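PDB 1RH1: colicin-B from Escherichia coli, which kills Escherichia coli and closely related bacteria by forming a channel that depolarises the cytoplasmic membrane and dissipates cellular energy. Local coordinates for residues T191-R203 with N209-N221. Sequence-based numbering, arbitrary orientation.
Sequences TVPVVDAVPVPDR and NIKDVYSAPVSPN
V198 and S215 form an antiparallel hydrogen-bonded pair: V198 N donates to S215 O at 3.0 Å, and S215 N returns the bond to V198 O at 2.8 Å. Each carbonyl also takes a CA-H...O contact, A197 CA lying 3.3 Å from S215 O and Y214 CA the same distance from V198 O. Further along, the bond from V200 N to V213 O is weak, whereas V200 O receives I210 N at 2.6 Å with the donor nearly in line with the C=O bond. V200 thus uses both its backbone groups, bonding to the two end residues of the type II turn I210 to V213, where 209-221 turns a corner. Its branched side chain touches both arms: with CG1 anti to its own nitrogen (chi1 178°), that methyl lies beside I210 CD1, while CG2 packs 3.6 Å from S215 CB and CB meets V213 CG1. P199 and P201 have no N-H to give, which suits non-hydrogen-bonded positions opposite Y214 and N209. The N209 amide touches both prolines with opposite ends, ND2 against P199 CB and CG, OD1 against P201 CD, by van der Waals contact. Small A197 lets its CB come within 3.9 Å of Y214 CB. Beyond the ladder, P217, at the centre of an inverse gamma turn, sets CG 3.8 Å from V195 CB where the two segments diverge. At the other end, I210 CG1 packs on D202 CA and CB, the two side chains crossing at about a right angle; D202 OD2 is hydrogen-bonded to S204 OG. This is sheet packing within the N-terminal region assigned to the colicin-like bacteriocin tRNase family. Strand 189-201 pairs antiparallel with strand 213-216 in a mixed sheet: strands 163-167 and 266-271 flank the earlier part of 189-201, while V213 and A216 pack on strand 225-228, the next antiparallel neighbour of 213-216.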
ATOM      1  N   THR A 191       3.889 -12.583   2.300  1.00  5.64           N
ATOM      2  CA  THR A 191       5.008 -13.279   2.916  1.00  5.94           C
ATOM      3  C   THR A 191       4.749 -13.609   4.386  1.00  5.30           C
ATOM      4  O   THR A 191       3.947 -12.920   5.003  1.00  8.58           O
ATOM      5  CB  THR A 191       6.198 -12.345   2.658  1.00  2.13           C
ATOM      6  OG1 THR A 191       7.138 -13.263   2.149  1.00  5.86           O
ATOM      7  CG2 THR A 191       6.788 -11.577   3.810  1.00  2.81           C
ATOM      8  N   VAL A 192       5.339 -14.639   5.002  1.00  4.60           N
ATOM      9  CA  VAL A 192       5.146 -14.993   6.418  1.00  6.35           C
ATOM     10  C   VAL A 192       6.459 -15.370   7.112  1.00  4.70           C
ATOM     11  O   VAL A 192       7.216 -16.158   6.554  1.00  7.90           O
ATOM     12  CB  VAL A 192       4.130 -16.175   6.506  1.00  5.84           C
ATOM     13  CG1 VAL A 192       4.198 -16.977   7.804  1.00  8.15           C
ATOM     14  CG2 VAL A 192       2.743 -15.566   6.503  1.00  8.15           C
ATOM     15  N   PRO A 193       6.820 -14.911   8.311  1.00  6.16           N
ATOM     16  CA  PRO A 193       8.032 -15.326   9.033  1.00  4.65           C
ATOM     17  C   PRO A 193       8.230 -16.785   9.393  1.00  5.74           C
ATOM     18  O   PRO A 193       7.319 -17.394   9.963  1.00  6.89           O
ATOM     19  CB  PRO A 193       8.056 -14.473  10.267  1.00  2.00           C
ATOM     20  CG  PRO A 193       6.610 -14.098  10.437  1.00  6.02           C
ATOM     21  CD  PRO A 193       6.160 -13.828   9.009  1.00  4.95           C
ATOM     22  N   VAL A 194       9.393 -17.359   9.040  1.00  3.18           N
ATOM     23  CA  VAL A 194       9.728 -18.707   9.489  1.00  3.90           C
ATOM     24  C   VAL A 194      10.335 -18.622  10.904  1.00  8.83           C
ATOM     25  O   VAL A 194      11.229 -17.801  11.168  1.00  9.49           O
ATOM     26  CB  VAL A 194      10.714 -19.334   8.489  1.00  2.00           C
ATOM     27  CG1 VAL A 194      11.197 -20.714   8.905  1.00  2.00           C
ATOM     28  CG2 VAL A 194       9.974 -19.483   7.184  1.00  2.00           C
ATOM     29  N   VAL A 195       9.783 -19.388  11.868  1.00  7.08           N
ATOM     30  CA  VAL A 195      10.311 -19.444  13.229  1.00  7.20           C
ATOM     31  C   VAL A 195      10.678 -20.877  13.520  1.00  9.75           C
ATOM     32  O   VAL A 195      10.226 -21.816  12.849  1.00 10.71           O
ATOM     33  CB  VAL A 195       9.317 -19.008  14.367  1.00  9.26           C
ATOM     34  CG1 VAL A 195       8.872 -17.578  14.138  1.00  7.86           C
ATOM     35  CG2 VAL A 195       8.119 -19.939  14.434  1.00 12.47           C
ATOM     36  N   ASP A 196      11.444 -20.998  14.613  1.00 11.23           N
ATOM     37  CA  ASP A 196      12.020 -22.275  15.006  1.00 14.75           C
ATOM     38  C   ASP A 196      11.548 -22.975  16.268  1.00 14.30           C
ATOM     39  O   ASP A 196      11.677 -22.448  17.374  1.00 15.94           O
ATOM     40  CB  ASP A 196      13.523 -22.126  15.119  1.00 19.09           C
ATOM     41  CG  ASP A 196      14.198 -23.281  14.416  1.00 23.48           C
ATOM     42  OD1 ASP A 196      14.598 -23.088  13.263  1.00 27.89           O
ATOM     43  OD2 ASP A 196      14.303 -24.363  15.011  1.00 28.29           O
ATOM     44  N   ALA A 197      11.025 -24.190  16.066  1.00 11.35           N
ATOM     45  CA  ALA A 197      10.650 -25.066  17.153  1.00  8.78           C
ATOM     46  C   ALA A 197      11.920 -25.759  17.629  1.00  8.23           C
ATOM     47  O   ALA A 197      12.742 -26.286  16.879  1.00  9.31           O
ATOM     48  CB  ALA A 197       9.659 -26.104  16.674  1.00  5.99           C
ATOM     49  N   VAL A 198      12.093 -25.646  18.941  1.00 11.30           N
ATOM     50  CA  VAL A 198      13.216 -26.169  19.712  1.00  9.16           C
ATOM     51  C   VAL A 198      12.758 -27.254  20.703  1.00 10.34           C
ATOM     52  O   VAL A 198      11.729 -27.063  21.349  1.00 11.19           O
ATOM     53  CB  VAL A 198      13.833 -24.957  20.411  1.00  9.42           C
ATOM     54  CG1 VAL A 198      14.843 -25.370  21.466  1.00 13.56           C
ATOM     55  CG2 VAL A 198      14.527 -24.109  19.353  1.00  9.00           C
ATOM     56  N   PRO A 199      13.442 -28.392  20.912  1.00  8.89           N
ATOM     57  CA  PRO A 199      13.031 -29.422  21.870  1.00 10.37           C
ATOM     58  C   PRO A 199      12.987 -28.894  23.305  1.00 10.43           C
ATOM     59  O   PRO A 199      13.837 -28.100  23.722  1.00 10.45           O
ATOM     60  CB  PRO A 199      14.044 -30.527  21.634  1.00  7.27           C
ATOM     61  CG  PRO A 199      15.288 -29.766  21.247  1.00  6.08           C
ATOM     62  CD  PRO A 199      14.715 -28.741  20.292  1.00  7.38           C
ATOM     63  N   VAL A 200      11.963 -29.291  24.053  1.00  8.27           N
ATOM     64  CA  VAL A 200      11.810 -28.805  25.419  1.00  9.08           C
ATOM     65  C   VAL A 200      12.407 -29.832  26.374  1.00  9.38           C
ATOM     66  O   VAL A 200      12.057 -31.004  26.280  1.00 10.53           O
ATOM     67  CB  VAL A 200      10.298 -28.574  25.745  1.00  8.46           C
ATOM     68  CG1 VAL A 200      10.123 -28.105  27.173  1.00  7.97           C
ATOM     69  CG2 VAL A 200       9.729 -27.466  24.876  1.00  7.85           C
ATOM     70  N   PRO A 201      13.304 -29.450  27.286  1.00  6.83           N
ATOM     71  CA  PRO A 201      13.792 -30.266  28.383  1.00  6.69           C
ATOM     72  C   PRO A 201      12.829 -30.756  29.432  1.00  6.65           C
ATOM     73  O   PRO A 201      11.962 -30.031  29.916  1.00  7.40           O
ATOM     74  CB  PRO A 201      14.876 -29.458  29.017  1.00  4.39           C
ATOM     75  CG  PRO A 201      14.570 -28.050  28.601  1.00  6.41           C
ATOM     76  CD  PRO A 201      14.094 -28.238  27.178  1.00  7.38           C
ATOM     77  N   ASP A 202      13.072 -32.033  29.743  1.00 10.30           N
ATOM     78  CA  ASP A 202      12.389 -32.772  30.776  1.00  9.60           C
ATOM     79  C   ASP A 202      13.011 -32.406  32.108  1.00 10.99           C
ATOM     80  O   ASP A 202      14.115 -32.849  32.424  1.00 16.07           O
ATOM     81  CB  ASP A 202      12.542 -34.280  30.580  1.00  9.15           C
ATOM     82  CG  ASP A 202      11.571 -35.103  31.433  1.00 14.98           C
ATOM     83  OD1 ASP A 202      11.218 -36.215  31.040  1.00 21.17           O
ATOM     84  OD2 ASP A 202      11.134 -34.654  32.488  1.00 15.70           O
ATOM     85  N   ARG A 203      12.268 -31.645  32.911  1.00 10.80           N
ATOM     86  CA  ARG A 203      12.710 -31.262  34.234  1.00 11.55           C
ATOM     87  C   ARG A 203      12.765 -32.454  35.180  1.00 12.11           C
ATOM     88  O   ARG A 203      13.450 -32.345  36.197  1.00 15.97           O
ATOM     89  CB  ARG A 203      11.778 -30.224  34.822  1.00 16.03           C
ATOM     90  CG  ARG A 203      12.351 -28.822  34.901  1.00 25.23           C
ATOM     91  CD  ARG A 203      12.581 -28.184  33.529  1.00 34.48           C
ATOM     92  NE  ARG A 203      11.324 -27.902  32.835  1.00 41.32           N
ATOM     93  CZ  ARG A 203      11.192 -26.963  31.884  1.00 42.84           C
ATOM     94  NH1 ARG A 203      12.224 -26.200  31.493  1.00 44.14           N
ATOM     95  NH2 ARG A 203       9.994 -26.789  31.324  1.00 42.09           N
ATOM     96  N   ASN A 209      15.665 -34.398  26.778  1.00 10.13           N
ATOM     97  CA  ASN A 209      14.578 -33.468  26.459  1.00  7.80           C
ATOM     98  C   ASN A 209      13.243 -34.239  26.445  1.00  8.83           C
ATOM     99  O   ASN A 209      13.274 -35.470  26.375  1.00  8.50           O
ATOM    100  CB  ASN A 209      14.800 -32.834  25.079  1.00  8.70           C
ATOM    101  CG  ASN A 209      15.999 -31.895  24.840  1.00 13.94           C
ATOM    102  OD1 ASN A 209      16.310 -30.933  25.566  1.00 13.73           O
ATOM    103  ND2 ASN A 209      16.679 -32.156  23.716  1.00  9.64           N
ATOM    104  N   ILE A 210      12.040 -33.634  26.542  1.00  5.94           N
ATOM    105  CA  ILE A 210      10.752 -34.342  26.502  1.00  2.00           C
ATOM    106  C   ILE A 210      10.497 -34.799  25.072  1.00  9.43           C
ATOM    107  O   ILE A 210      10.483 -33.984  24.130  1.00  9.85           O
ATOM    108  CB  ILE A 210       9.578 -33.435  26.931  1.00  2.00           C
ATOM    109  CG1 ILE A 210       9.789 -32.937  28.338  1.00  2.29           C
ATOM    110  CG2 ILE A 210       8.279 -34.215  26.858  1.00  2.00           C
ATOM    111  CD1 ILE A 210       8.993 -31.670  28.634  1.00  3.56           C
ATOM    112  N   LYS A 211      10.287 -36.122  24.938  1.00  9.67           N
ATOM    113  CA  LYS A 211      10.060 -36.752  23.651  1.00  8.29           C
ATOM    114  C   LYS A 211       8.829 -36.172  22.970  1.00  9.76           C
ATOM    115  O   LYS A 211       7.762 -36.056  23.576  1.00  7.77           O
ATOM    116  CB  LYS A 211       9.859 -38.251  23.816  1.00  9.49           C
ATOM    117  CG  LYS A 211       9.745 -38.991  22.475  1.00 13.02           C
ATOM    118  CD  LYS A 211       9.182 -40.396  22.696  1.00 19.36           C
ATOM    119  CE  LYS A 211       9.000 -41.262  21.423  1.00 20.39           C
ATOM    120  NZ  LYS A 211      10.240 -41.654  20.766  1.00 20.81           N
ATOM    121  N   ASP A 212       9.039 -35.766  21.711  1.00  8.65           N
ATOM    122  CA  ASP A 212       7.997 -35.280  20.813  1.00  9.31           C
ATOM    123  C   ASP A 212       7.182 -34.067  21.266  1.00  8.42           C
ATOM    124  O   ASP A 212       5.971 -33.958  21.036  1.00 12.58           O
ATOM    125  CB  ASP A 212       7.054 -36.478  20.486  1.00 11.29           C
ATOM    126  CG  ASP A 212       7.575 -37.553  19.514  1.00 15.43           C
ATOM    127  OD1 ASP A 212       6.794 -38.410  19.114  1.00 17.23           O
ATOM    128  OD2 ASP A 212       8.745 -37.563  19.136  1.00 18.41           O
ATOM    129  N   VAL A 213       7.896 -33.150  21.918  1.00  4.60           N
ATOM    130  CA  VAL A 213       7.382 -31.917  22.481  1.00  2.31           C
ATOM    131  C   VAL A 213       8.478 -30.926  22.121  1.00  6.70           C
ATOM    132  O   VAL A 213       9.671 -31.144  22.387  1.00 10.57           O
ATOM    133  CB  VAL A 213       7.206 -32.069  24.033  1.00  2.00           C
ATOM    134  CG1 VAL A 213       7.213 -30.744  24.769  1.00  2.00           C
ATOM    135  CG2 VAL A 213       5.843 -32.636  24.320  1.00  2.00           C
ATOM    136  N   TYR A 214       8.037 -29.837  21.481  1.00  6.38           N
ATOM    137  CA  TYR A 214       8.900 -28.769  20.986  1.00  2.00           C
ATOM    138  C   TYR A 214       8.288 -27.440  21.376  1.00  3.51           C
ATOM    139  O   TYR A 214       7.080 -27.413  21.588  1.00  7.03           O
ATOM    140  CB  TYR A 214       9.008 -28.828  19.451  1.00  6.37           C
ATOM    141  CG  TYR A 214       9.490 -30.172  18.930  1.00  4.80           C
ATOM    142  CD1 TYR A 214       8.563 -31.170  18.628  1.00  6.67           C
ATOM    143  CD2 TYR A 214      10.852 -30.438  18.832  1.00  3.50           C
ATOM    144  CE1 TYR A 214       9.000 -32.438  18.244  1.00  3.85           C
ATOM    145  CE2 TYR A 214      11.291 -31.707  18.443  1.00  2.09           C
ATOM    146  CZ  TYR A 214      10.360 -32.696  18.156  1.00  4.21           C
ATOM    147  OH  TYR A 214      10.781 -33.962  17.801  1.00 11.87           O
ATOM    148  N   SER A 215       9.040 -26.335  21.488  1.00  2.00           N
ATOM    149  CA  SER A 215       8.460 -25.025  21.778  1.00  3.99           C
ATOM    150  C   SER A 215       8.761 -24.033  20.663  1.00  5.11           C
ATOM    151  O   SER A 215       9.883 -23.987  20.156  1.00  4.63           O
ATOM    152  CB  SER A 215       8.994 -24.415  23.085  1.00  3.28           C
ATOM    153  OG  SER A 215      10.352 -23.987  23.039  1.00  6.52           O
ATOM    154  N   ALA A 216       7.781 -23.204  20.289  1.00  4.94           N
ATOM    155  CA  ALA A 216       7.969 -22.246  19.213  1.00  2.00           C
ATOM    156  C   ALA A 216       7.447 -20.869  19.534  1.00  4.57           C
ATOM    157  O   ALA A 216       6.397 -20.768  20.172  1.00  8.37           O
ATOM    158  CB  ALA A 216       7.252 -22.676  17.985  1.00  2.00           C
ATOM    159  N   PRO A 217       8.122 -19.787  19.121  1.00  4.96           N
ATOM    160  CA  PRO A 217       7.634 -18.427  19.269  1.00  4.10           C
ATOM    161  C   PRO A 217       6.517 -17.984  18.324  1.00  5.56           C
ATOM    162  O   PRO A 217       6.700 -17.215  17.368  1.00  7.54           O
ATOM    163  CB  PRO A 217       8.892 -17.615  19.155  1.00  2.27           C
ATOM    164  CG  PRO A 217       9.690 -18.385  18.147  1.00  3.00           C
ATOM    165  CD  PRO A 217       9.496 -19.799  18.635  1.00  5.96           C
ATOM    166  N   VAL A 218       5.329 -18.531  18.613  1.00  2.93           N
ATOM    167  CA  VAL A 218       4.099 -18.110  17.971  1.00  5.62           C
ATOM    168  C   VAL A 218       3.827 -16.714  18.511  1.00 12.52           C
ATOM    169  O   VAL A 218       3.402 -15.828  17.763  1.00 14.57           O
ATOM    170  CB  VAL A 218       2.981 -19.040  18.338  1.00  3.31           C
ATOM    171  CG1 VAL A 218       1.700 -18.599  17.678  1.00  2.00           C
ATOM    172  CG2 VAL A 218       3.383 -20.439  17.912  1.00  5.92           C
ATOM    173  N   SER A 219       4.071 -16.561  19.837  1.00 16.94           N
ATOM    174  CA  SER A 219       4.188 -15.275  20.539  1.00 20.83           C
ATOM    175  C   SER A 219       2.999 -14.344  20.328  1.00 15.85           C
ATOM    176  O   SER A 219       1.897 -14.870  20.529  1.00 13.93           O
ATOM    177  CB  SER A 219       5.554 -14.759  20.045  1.00 19.07           C
ATOM    178  OG  SER A 219       6.187 -13.844  20.923  1.00 25.84           O
ATOM    179  N   PRO A 220       3.031 -13.047  19.957  1.00 20.03           N
ATOM    180  CA  PRO A 220       4.031 -12.018  20.261  1.00 23.22           C
ATOM    181  C   PRO A 220       3.868 -11.454  21.662  1.00 23.55           C
ATOM    182  O   PRO A 220       2.754 -11.415  22.191  1.00 24.17           O
ATOM    183  CB  PRO A 220       3.884 -10.970  19.151  1.00 23.24           C
ATOM    184  CG  PRO A 220       2.416 -10.997  18.865  1.00 24.70           C
ATOM    185  CD  PRO A 220       2.071 -12.489  19.006  1.00 25.42           C
ATOM    186  N   ASN A 221       5.017 -11.071  22.248  1.00 23.41           N
ATOM    187  CA  ASN A 221       5.170 -10.623  23.636  1.00 21.72           C
ATOM    188  C   ASN A 221       4.924 -11.712  24.694  1.00 19.63           C
ATOM    189  O   ASN A 221       5.417 -11.640  25.820  1.00 18.30           O
ATOM    190  CB  ASN A 221       4.228  -9.452  23.954  1.00 26.35           C
ATOM    191  CG  ASN A 221       4.520  -8.182  23.171  1.00 31.83           C
ATOM    192  OD1 ASN A 221       5.511  -7.497  23.444  1.00 33.67           O
ATOM    193  ND2 ASN A 221       3.670  -7.841  22.190  1.00 34.02           N
TER